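Local coordinates for protein thin, isoform D (Drosophila melanogaster, PDB 6XG7) that probably acts as a RING-type ubiquitin-protein ligase of muscle, its NHL-repeat beta-propeller, the part present here, serving in protein-protein interaction, at residues Glu159-Gln164 / Leu186-Tyr191. Sequence-based numbering, arbitrary orientation. Where two conformers were deposited one is given.
Sequences ENHRVQ and LEHPHY
Between neighbouring blades of the NHL beta-propeller, the G1 beta bulge at the turn into strand 162-166 touches the chain entering the next blade, where His161 takes a backbone N-H from His188. The pairing shows how a histidine can join two blades by acting as an acceptor. His188 N donates to His161 ND1 over 3.2 Å, nearly straight at 179° and close to the imidazole plane; in this conformer the bond would orient the ring, and ND1 as acceptor is consistent with an unprotonated ND1. With CG anti to its carbonyl carbon (chi1 -51°), the His161 side chain runs close to the opposite backbone, its CB 3.4 Å from Leu186 O. Beside this bond the contact turns apolar: Pro189 CD packs against His161 CA at 4.1 Å, and Leu186 CD1 lies 4.1 Å from Arg162 CA. Leu186 and Pro189 also rest on Val202, which ties the junction to strand 199-204 of the next blade. The Arg162 side chain points away and forms a salt bridge with Asp157, the residue both His161 and Arg162 face across the bulge. The His161 and His188 side chains run side by side in the same direction, ring planes 40° apart, with His161 CE1 3.6 Å from His188 CD2. Glu159, bent at chi2, swings its carboxylate back over one face of the His188 imidazole, the two planes steeply inclined; OE2 sits 3.5 Å from His188 CE1.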
ATOM      1  N   GLU A 159      11.301  -7.109  -7.236  1.00 11.67           N
ATOM      2  CA  GLU A 159      12.097  -7.744  -8.283  1.00 12.42           C
ATOM      3  C   GLU A 159      12.566  -9.142  -7.905  1.00 13.57           C
ATOM      4  O   GLU A 159      13.158  -9.821  -8.745  1.00 15.23           O
ATOM      5  CB  GLU A 159      13.251  -6.841  -8.725  1.00 14.23           C
ATOM      6  CG  GLU A 159      12.786  -5.693  -9.598  1.00 20.35           C
ATOM      7  CD  GLU A 159      11.984  -6.165 -10.786  1.00 26.44           C
ATOM      8  OE1 GLU A 159      12.495  -7.021 -11.540  1.00 25.25           O
ATOM      9  OE2 GLU A 159      10.821  -5.713 -10.915  1.00 30.26           O
ATOM     10  N   ASN A 160      12.300  -9.599  -6.685  1.00 12.25           N
ATOM     11  CA  ASN A 160      12.477 -11.006  -6.355  1.00 12.78           C
ATOM     12  C   ASN A 160      11.173 -11.792  -6.453  1.00 12.80           C
ATOM     13  O   ASN A 160      11.146 -12.978  -6.119  1.00 13.16           O
ATOM     14  CB  ASN A 160      13.098 -11.164  -4.966  1.00 12.67           C
ATOM     15  CG  ASN A 160      14.544 -10.713  -4.916  1.00 13.30           C
ATOM     16  OD1 ASN A 160      15.270 -10.757  -5.911  1.00 15.43           O
ATOM     17  ND2 ASN A 160      14.967 -10.262  -3.748  1.00 12.50           N
ATOM     18  N   HIS A 161      10.093 -11.154  -6.910  1.00 12.83           N
ATOM     19  CA  HIS A 161       8.806 -11.799  -7.184  0.53 12.35           C
ATOM     20  C   HIS A 161       8.314 -12.619  -5.992  1.00 11.67           C
ATOM     21  O   HIS A 161       7.822 -13.739  -6.112  1.00 12.04           O
ATOM     22  CB  HIS A 161       8.871 -12.597  -8.484  0.53 15.87           C
ATOM     23  CG  HIS A 161       9.404 -11.791  -9.630  0.53 19.09           C
ATOM     24  ND1 HIS A 161       8.731 -10.704 -10.150  0.53 19.28           N
ATOM     25  CD2 HIS A 161      10.561 -11.884 -10.326  0.53 21.15           C
ATOM     26  CE1 HIS A 161       9.441 -10.179 -11.131  0.53 21.02           C
ATOM     27  NE2 HIS A 161      10.560 -10.873 -11.255  0.53 22.35           N
ATOM     28  N   ARG A 162       8.396 -12.008  -4.812  1.00 10.21           N
ATOM     29  CA  ARG A 162       8.060 -12.734  -3.601  1.00 10.53           C
ATOM     30  C   ARG A 162       7.582 -11.790  -2.512  1.00  9.99           C
ATOM     31  O   ARG A 162       7.808 -10.577  -2.551  1.00 11.02           O
ATOM     32  CB  ARG A 162       9.257 -13.542  -3.095  1.00 10.25           C
ATOM     33  CG  ARG A 162      10.405 -12.674  -2.589  1.00 10.57           C
ATOM     34  CD  ARG A 162      11.643 -13.499  -2.358  1.00 11.40           C
ATOM     35  NE  ARG A 162      12.748 -12.715  -1.833  1.00 11.62           N
ATOM     36  CZ  ARG A 162      13.938 -13.242  -1.572  1.00 11.87           C
ATOM     37  NH1 ARG A 162      14.127 -14.544  -1.759  1.00 13.72           N
ATOM     38  NH2 ARG A 162      14.919 -12.511  -1.088  1.00 12.01           N
ATOM     39  N   VAL A 163       6.949 -12.388  -1.515  1.00  9.90           N
ATOM     40  CA  VAL A 163       6.634 -11.759  -0.246  1.00  9.91           C
ATOM     41  C   VAL A 163       7.572 -12.352   0.788  1.00  8.99           C
ATOM     42  O   VAL A 163       7.752 -13.572   0.842  1.00 10.74           O
ATOM     43  CB  VAL A 163       5.166 -12.032   0.134  1.00 11.75           C
ATOM     44  CG1 VAL A 163       4.866 -11.521   1.521  1.00 12.20           C
ATOM     45  CG2 VAL A 163       4.238 -11.400  -0.871  1.00 12.34           C
ATOM     46  N   GLN A 164       8.142 -11.503   1.628  1.00  9.58           N
ATOM     47  CA  GLN A 164       8.920 -11.952   2.770  1.00 10.21           C
ATOM     48  C   GLN A 164       8.241 -11.484   4.049  1.00 10.16           C
ATOM     49  O   GLN A 164       7.639 -10.405   4.107  1.00 10.52           O
ATOM     50  CB  GLN A 164      10.353 -11.437   2.734  1.00 10.15           C
ATOM     51  CG  GLN A 164      11.187 -11.942   1.589  1.00 10.75           C
ATOM     52  CD  GLN A 164      12.650 -11.649   1.805  1.00 11.46           C
ATOM     53  OE1 GLN A 164      13.282 -12.236   2.682  1.00 12.37           O
ATOM     54  NE2 GLN A 164      13.185 -10.704   1.047  1.00 11.75           N
ATOM     55  N   LEU A 186       4.214 -14.746  -9.038  1.00 13.67           N
ATOM     56  CA  LEU A 186       4.022 -13.308  -9.042  1.00 12.66           C
ATOM     57  C   LEU A 186       4.934 -12.667 -10.072  1.00 13.37           C
ATOM     58  O   LEU A 186       6.044 -13.146 -10.321  1.00 15.79           O
ATOM     59  CB  LEU A 186       4.374 -12.729  -7.664  1.00 13.13           C
ATOM     60  CG  LEU A 186       3.577 -13.249  -6.460  1.00 12.58           C
ATOM     61  CD1 LEU A 186       4.257 -12.848  -5.142  1.00 12.52           C
ATOM     62  CD2 LEU A 186       2.148 -12.708  -6.539  1.00 13.19           C
ATOM     63  N   GLU A 187       4.456 -11.577 -10.679  1.00 13.00           N
ATOM     64  CA  GLU A 187       5.240 -10.791 -11.630  1.00 12.97           C
ATOM     65  C   GLU A 187       5.159  -9.332 -11.212  1.00 13.39           C
ATOM     66  O   GLU A 187       4.116  -8.695 -11.389  1.00 13.74           O
ATOM     67  CB  GLU A 187       4.733 -10.975 -13.061  1.00 14.03           C
ATOM     68  CG  GLU A 187       5.103 -12.290 -13.676  1.00 17.69           C
ATOM     69  CD  GLU A 187       6.582 -12.380 -13.990  1.00 21.64           C
ATOM     70  OE1 GLU A 187       7.277 -11.336 -14.045  1.00 21.24           O
ATOM     71  OE2 GLU A 187       7.053 -13.513 -14.178  1.00 27.99           O
ATOM     72  N   HIS A 188       6.253  -8.822 -10.649  1.00 15.25           N
ATOM     73  CA  HIS A 188       6.324  -7.422 -10.240  0.52 16.50           C
ATOM     74  C   HIS A 188       5.229  -7.081  -9.232  1.00 15.31           C
ATOM     75  O   HIS A 188       4.490  -6.111  -9.449  1.00 17.19           O
ATOM     76  CB  HIS A 188       6.158  -6.468 -11.432  0.52 18.11           C
ATOM     77  CG  HIS A 188       7.271  -6.516 -12.433  0.52 19.55           C
ATOM     78  ND1 HIS A 188       7.870  -5.378 -12.931  0.52 19.84           N
ATOM     79  CD2 HIS A 188       7.874  -7.558 -13.051  0.52 19.98           C
ATOM     80  CE1 HIS A 188       8.801  -5.717 -13.803  0.52 21.06           C
ATOM     81  NE2 HIS A 188       8.825  -7.034 -13.895  0.52 21.38           N
ATOM     82  N   PRO A 189       5.087  -7.827  -8.139  1.00 14.51           N
ATOM     83  CA  PRO A 189       4.089  -7.466  -7.134  1.00 14.89           C
ATOM     84  C   PRO A 189       4.481  -6.146  -6.490  1.00 14.03           C
ATOM     85  O   PRO A 189       5.658  -5.896  -6.213  1.00 15.56           O
ATOM     86  CB  PRO A 189       4.174  -8.622  -6.135  1.00 16.37           C
ATOM     87  CG  PRO A 189       5.642  -9.037  -6.214  1.00 15.77           C
ATOM     88  CD  PRO A 189       5.973  -8.915  -7.676  1.00 16.02           C
ATOM     89  N   HIS A 190       3.485  -5.291  -6.256  1.00 12.99           N
ATOM     90  CA  HIS A 190       3.728  -3.966  -5.698  1.00 11.73           C
ATOM     91  C   HIS A 190       3.201  -3.792  -4.279  1.00 11.90           C
ATOM     92  O   HIS A 190       3.960  -3.394  -3.406  1.00 15.26           O
ATOM     93  CB  HIS A 190       3.160  -2.862  -6.602  1.00 14.64           C
ATOM     94  CG  HIS A 190       3.993  -2.576  -7.811  1.00 15.02           C
ATOM     95  ND1 HIS A 190       4.016  -3.406  -8.905  1.00 17.23           N
ATOM     96  CD2 HIS A 190       4.849  -1.565  -8.091  1.00 16.00           C
ATOM     97  CE1 HIS A 190       4.831  -2.910  -9.822  1.00 17.10           C
ATOM     98  NE2 HIS A 190       5.347  -1.789  -9.352  1.00 16.68           N
ATOM     99  N   TYR A 191       1.915  -4.003  -4.034  1.00 10.04           N
ATOM    100  CA  TYR A 191       1.329  -3.682  -2.745  1.00  9.75           C
ATOM    101  C   TYR A 191       0.687  -4.904  -2.104  1.00 10.53           C
ATOM    102  O   TYR A 191       0.490  -5.951  -2.736  1.00 10.71           O
ATOM    103  CB  TYR A 191       0.343  -2.515  -2.884  1.00 10.67           C
ATOM    104  CG  TYR A 191       0.999  -1.191  -3.210  1.00 10.40           C
ATOM    105  CD1 TYR A 191       1.482  -0.369  -2.202  1.00 11.15           C
ATOM    106  CD2 TYR A 191       1.122  -0.744  -4.528  1.00 11.19           C
ATOM    107  CE1 TYR A 191       2.069   0.853  -2.490  1.00 13.12           C
ATOM    108  CE2 TYR A 191       1.717   0.483  -4.825  1.00 12.56           C
ATOM    109  CZ  TYR A 191       2.183   1.277  -3.798  1.00 13.88           C
ATOM    110  OH  TYR A 191       2.770   2.502  -4.051  1.00 15.18           O
TER